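Local coordinates for protein putative diguanylate cyclase (GGDEF) with PAS/PAC domain (Rhodopseudomonas palustris, PDB 3LIF) that probably makes cyclic di-GMP from two GTP molecules in response to signals received by its extracellular PDC sensor domain, the part described here, at residues A[87-100]-A[112-124]. Sequence-based numbering, arbitrary orientation.
Sequences VKPVPALDNSDRSY and LLITGPIQSRTSG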
loop_
_atom_site.group_PDB
_atom_site.type_symbol
_atom_site.label_atom_id
_atom_site.label_comp_id
_atom_site.label_asym_id
_atom_site.label_seq_id
_atom_site.Cartn_x
_atom_site.Cartn_y
_atom_site.Cartn_z
ATOM N N VAL A 87 -6.566 -6.754 18.015
ATOM C CA VAL A 87 -6.725 -5.671 18.963
ATOM C C VAL A 87 -7.486 -6.154 20.187
ATOM O O VAL A 87 -8.083 -7.249 20.193
ATOM C CB VAL A 87 -7.474 -4.455 18.369
ATOM C CG1 VAL A 87 -7.031 -3.211 19.084
ATOM C CG2 VAL A 87 -7.137 -4.300 16.924
ATOM N N LYS A 88 -7.483 -5.341 21.228
ATOM C CA LYS A 88 -8.376 -5.640 22.321
ATOM C C LYS A 88 -8.583 -4.390 23.084
ATOM O O LYS A 88 -7.685 -3.603 23.211
ATOM C CB LYS A 88 -7.759 -6.681 23.235
ATOM C CG LYS A 88 -6.779 -6.103 24.188
ATOM C CD LYS A 88 -5.820 -7.178 24.586
ATOM C CE LYS A 88 -5.140 -6.831 25.890
ATOM N NZ LYS A 88 -4.792 -8.164 26.427
ATOM N N PRO A 89 -9.772 -4.193 23.587
ATOM C CA PRO A 89 -10.836 -5.148 23.370
ATOM C C PRO A 89 -11.134 -5.339 21.881
ATOM O O PRO A 89 -10.697 -4.554 21.050
ATOM C CB PRO A 89 -12.041 -4.500 24.050
ATOM C CG PRO A 89 -11.556 -3.208 24.702
ATOM C CD PRO A 89 -10.162 -2.969 24.316
ATOM N N VAL A 90 -11.927 -6.353 21.567
ATOM C CA VAL A 90 -12.186 -6.741 20.215
ATOM C C VAL A 90 -13.494 -6.114 19.794
ATOM O O VAL A 90 -14.544 -6.416 20.336
ATOM C CB VAL A 90 -12.323 -8.261 20.156
ATOM C CG1 VAL A 90 -12.610 -8.731 18.764
ATOM C CG2 VAL A 90 -11.068 -8.935 20.706
ATOM N N PRO A 91 -13.454 -5.211 18.823
ATOM C CA PRO A 91 -14.715 -4.552 18.507
ATOM C C PRO A 91 -15.579 -5.409 17.620
ATOM O O PRO A 91 -15.528 -5.266 16.413
ATOM C CB PRO A 91 -14.263 -3.337 17.737
ATOM C CG PRO A 91 -12.951 -3.793 17.106
ATOM C CD PRO A 91 -12.310 -4.610 18.136
ATOM N N ALA A 92 -16.388 -6.285 18.207
ATOM C CA ALA A 92 -17.196 -7.221 17.421
ATOM C C ALA A 92 -18.404 -6.575 16.766
ATOM O O ALA A 92 -19.549 -7.027 16.932
ATOM C CB ALA A 92 -17.628 -8.381 18.276
ATOM N N LEU A 93 -18.148 -5.526 16.000
ATOM C CA LEU A 93 -19.213 -4.842 15.285
ATOM C C LEU A 93 -19.528 -5.445 13.917
ATOM O O LEU A 93 -18.848 -6.310 13.388
ATOM C CB LEU A 93 -18.834 -3.384 15.086
ATOM C CG LEU A 93 -18.840 -2.379 16.236
ATOM C CD1 LEU A 93 -19.398 -2.961 17.482
ATOM C CD2 LEU A 93 -17.462 -1.919 16.491
ATOM N N ASP A 94 -20.584 -4.945 13.329
ATOM C CA ASP A 94 -21.025 -5.376 12.024
ATOM C C ASP A 94 -20.363 -4.510 10.931
ATOM O O ASP A 94 -20.583 -3.309 10.909
ATOM C CB ASP A 94 -22.551 -5.209 11.963
ATOM C CG ASP A 94 -23.112 -5.318 10.549
ATOM O OD1 ASP A 94 -23.992 -4.501 10.245
ATOM O OD2 ASP A 94 -22.707 -6.202 9.742
ATOM N N ASN A 95 -19.591 -5.120 10.025
ATOM C CA ASN A 95 -18.870 -4.357 8.991
ATOM C C ASN A 95 -19.240 -4.765 7.566
ATOM O O ASN A 95 -18.546 -4.430 6.607
ATOM C CB ASN A 95 -17.355 -4.432 9.193
ATOM C CG ASN A 95 -16.927 -3.830 10.505
ATOM O OD1 ASN A 95 -16.634 -4.545 11.437
ATOM N ND2 ASN A 95 -16.902 -2.525 10.591
ATOM N N SER A 96 -20.355 -5.473 7.454
ATOM C CA SER A 96 -20.889 -5.896 6.150
ATOM C C SER A 96 -21.167 -4.737 5.207
ATOM O O SER A 96 -21.492 -4.952 4.035
ATOM C CB SER A 96 -22.195 -6.632 6.365
ATOM O OG SER A 96 -22.979 -5.795 7.189
ATOM N N ASP A 97 -21.012 -3.514 5.681
ATOM C CA ASP A 97 -21.187 -2.436 4.751
ATOM C C ASP A 97 -19.884 -2.204 3.947
ATOM O O ASP A 97 -19.872 -1.555 2.920
ATOM C CB ASP A 97 -21.616 -1.194 5.460
ATOM C CG ASP A 97 -20.517 -0.629 6.315
ATOM O OD1 ASP A 97 -20.137 0.524 6.088
ATOM O OD2 ASP A 97 -19.980 -1.328 7.207
ATOM N N ARG A 98 -18.789 -2.780 4.416
ATOM C CA ARG A 98 -17.482 -2.402 3.984
ATOM C C ARG A 98 -17.216 -3.007 2.591
ATOM O O ARG A 98 -17.604 -4.157 2.338
ATOM C CB ARG A 98 -16.567 -2.941 5.044
ATOM C CG ARG A 98 -15.492 -2.044 5.425
ATOM C CD ARG A 98 -15.964 -0.755 5.983
ATOM N NE ARG A 98 -14.947 -0.255 6.891
ATOM C CZ ARG A 98 -14.650 1.023 7.066
ATOM N NH1 ARG A 98 -15.302 1.928 6.368
ATOM N NH2 ARG A 98 -13.683 1.374 7.936
ATOM N N SER A 99 -16.638 -2.234 1.667
ATOM C CA SER A 99 -16.548 -2.716 0.248
ATOM C C SER A 99 -15.724 -3.964 0.077
ATOM O O SER A 99 -16.048 -4.862 -0.749
ATOM C CB SER A 99 -15.956 -1.666 -0.706
ATOM O OG SER A 99 -14.752 -1.220 -0.170
ATOM N N TYR A 100 -14.624 -4.018 0.805
ATOM C CA TYR A 100 -13.813 -5.213 0.691
ATOM C C TYR A 100 -14.596 -6.433 1.105
ATOM O O TYR A 100 -14.405 -7.518 0.509
ATOM C CB TYR A 100 -12.535 -5.119 1.477
ATOM C CG TYR A 100 -12.697 -4.944 2.963
ATOM C CD1 TYR A 100 -12.612 -3.689 3.519
ATOM C CD2 TYR A 100 -12.884 -6.040 3.827
ATOM C CE1 TYR A 100 -12.687 -3.499 4.863
ATOM C CE2 TYR A 100 -12.979 -5.848 5.227
ATOM C CZ TYR A 100 -12.864 -4.563 5.709
ATOM O OH TYR A 100 -12.967 -4.250 7.035
ATOM N N LEU A 112 -4.948 -10.631 -2.939
ATOM C CA LEU A 112 -4.864 -9.708 -1.821
ATOM C C LEU A 112 -5.651 -8.510 -2.347
ATOM O O LEU A 112 -5.383 -8.094 -3.436
ATOM C CB LEU A 112 -3.462 -9.277 -1.699
ATOM C CG LEU A 112 -2.772 -9.406 -0.370
ATOM C CD1 LEU A 112 -1.764 -8.228 -0.173
ATOM C CD2 LEU A 112 -3.739 -9.486 0.769
ATOM N N LEU A 113 -6.654 -7.980 -1.663
ATOM C CA LEU A 113 -7.384 -6.842 -2.241
ATOM C C LEU A 113 -6.883 -5.655 -1.495
ATOM O O LEU A 113 -6.694 -5.731 -0.242
ATOM C CB LEU A 113 -8.858 -6.953 -1.982
ATOM C CG LEU A 113 -9.940 -6.220 -2.793
ATOM C CD1 LEU A 113 -10.953 -5.571 -1.761
ATOM C CD2 LEU A 113 -9.542 -5.240 -3.869
ATOM N N ILE A 114 -6.619 -4.579 -2.233
ATOM C CA ILE A 114 -6.168 -3.357 -1.553
ATOM C C ILE A 114 -7.255 -2.334 -1.578
ATOM O O ILE A 114 -7.785 -2.041 -2.614
ATOM C CB ILE A 114 -4.911 -2.739 -2.181
ATOM C CG1 ILE A 114 -3.781 -3.771 -2.221
ATOM C CG2 ILE A 114 -4.509 -1.425 -1.430
ATOM C CD1 ILE A 114 -2.726 -3.356 -3.082
ATOM N N THR A 115 -7.606 -1.808 -0.432
ATOM C CA THR A 115 -8.801 -0.993 -0.336
ATOM C C THR A 115 -8.448 0.221 0.488
ATOM O O THR A 115 -7.712 0.102 1.482
ATOM C CB THR A 115 -9.852 -1.760 0.442
ATOM O OG1 THR A 115 -10.259 -2.884 -0.336
ATOM C CG2 THR A 115 -11.032 -0.878 0.761
ATOM N N GLY A 116 -8.941 1.381 0.090
ATOM C CA GLY A 116 -8.600 2.631 0.822
ATOM C C GLY A 116 -8.866 3.880 0.011
ATOM O O GLY A 116 -9.018 3.795 -1.199
ATOM N N PRO A 117 -8.874 5.032 0.667
ATOM C CA PRO A 117 -8.617 5.092 2.103
ATOM C C PRO A 117 -9.925 4.920 2.886
ATOM O O PRO A 117 -10.953 5.363 2.420
ATOM C CB PRO A 117 -8.100 6.520 2.310
ATOM C CG PRO A 117 -8.637 7.318 1.103
ATOM C CD PRO A 117 -9.151 6.359 0.089
ATOM N N ILE A 118 -9.887 4.262 4.042
ATOM C CA ILE A 118 -11.067 4.164 4.884
ATOM C C ILE A 118 -10.686 4.461 6.313
ATOM O O ILE A 118 -9.501 4.456 6.715
ATOM C CB ILE A 118 -11.709 2.781 4.859
ATOM C CG1 ILE A 118 -10.706 1.711 5.384
ATOM C CG2 ILE A 118 -12.320 2.477 3.471
ATOM C CD1 ILE A 118 -11.099 0.200 5.023
ATOM N N GLN A 119 -11.708 4.772 7.093
ATOM C CA GLN A 119 -11.431 5.144 8.448
ATOM C C GLN A 119 -11.527 3.873 9.296
ATOM O O GLN A 119 -12.607 3.291 9.434
ATOM C CB GLN A 119 -12.360 6.240 8.889
ATOM C CG GLN A 119 -11.966 6.677 10.251
ATOM C CD GLN A 119 -12.809 7.799 10.776
ATOM O OE1 GLN A 119 -12.425 8.470 11.733
ATOM N NE2 GLN A 119 -13.952 8.035 10.151
ATOM N N SER A 120 -10.381 3.399 9.780
ATOM C CA SER A 120 -10.297 2.077 10.340
ATOM C C SER A 120 -11.312 1.896 11.444
ATOM O O SER A 120 -11.271 2.615 12.433
ATOM C CB SER A 120 -8.905 1.874 10.937
ATOM O OG SER A 120 -8.881 0.932 12.012
ATOM N N ARG A 121 -12.194 0.915 11.293
ATOM C CA ARG A 121 -13.094 0.495 12.380
ATOM C C ARG A 121 -12.396 -0.139 13.586
ATOM O O ARG A 121 -13.097 -0.651 14.458
ATOM C CB ARG A 121 -14.118 -0.515 11.882
ATOM C CG ARG A 121 -14.936 -0.090 10.667
ATOM C CD ARG A 121 -16.198 0.655 11.029
ATOM N NE ARG A 121 -16.927 1.298 9.933
ATOM C CZ ARG A 121 -17.723 0.676 9.059
ATOM N NH1 ARG A 121 -17.895 -0.624 9.075
ATOM N NH2 ARG A 121 -18.355 1.356 8.134
ATOM N N THR A 122 -11.048 -0.164 13.664
ATOM C CA THR A 122 -10.436 -0.629 14.911
ATOM C C THR A 122 -9.632 0.444 15.544
ATOM O O THR A 122 -9.418 0.437 16.744
ATOM C CB THR A 122 -9.503 -1.843 14.784
ATOM O OG1 THR A 122 -8.320 -1.418 14.149
ATOM C CG2 THR A 122 -10.110 -3.011 13.984
ATOM N N SER A 123 -9.132 1.375 14.753
ATOM C CA SER A 123 -8.268 2.397 15.353
ATOM C C SER A 123 -8.647 3.839 15.063
ATOM O O SER A 123 -7.959 4.726 15.544
ATOM C CB SER A 123 -6.817 2.191 14.934
ATOM O OG SER A 123 -6.665 2.695 13.627
ATOM N N GLY A 124 -9.692 4.089 14.275
ATOM C CA GLY A 124 -10.061 5.463 13.992
ATOM C C GLY A 124 -9.164 6.228 12.993
ATOM O O GLY A 124 -9.612 7.240 12.420
HETATM O O HOH W 1 -14.440 4.718 6.637
HETATM O O HOH W 2 -12.601 -2.507 -1.435
#
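Arg121 reaches across to Asp97 and grips the carboxylate end-on, NH2 to OD1 at 2.8 Å and NH1 to OD2 at 2.9 Å. Both oxygens use their syn lone pairs, and carboxylate and guanidinium are nearly coplanar, 14° apart. Over one face of this guanidinium lies that of Arg98, flat on it, with centres 3.7 Å apart and planes at 9°; the salt bridge to Asp97 probably eases the stacking of like charges. The opposite face of the Arg98 guanidinium is met by Ile118, CD1 lying toward its rim. At its edge, Arg98 NH2 donates to Gln119 O at 2.7 Å, from above the carbonyl plane, while NH1 reaches Gln119 N through a water. A bend at chi2 (61°) brings the Arg98 guanidinium between Arg121 and Ile118. An alanine in place of Arg121 would probably leave Asp97 without its cationic mate and uncover one face of Arg98. Ile118 CD1 also meets the Tyr100 ring edge at CE1 (4.0 Å). Tyr100 OH and Arg98 NE both hydrogen-bond to a methylpentanediol, probably from the crystallisation liquor. The loop entering helix 99-106 thus packs on edge strand 113-119 and the following turn, consistent with a PDC (Cache) ligand pocket here.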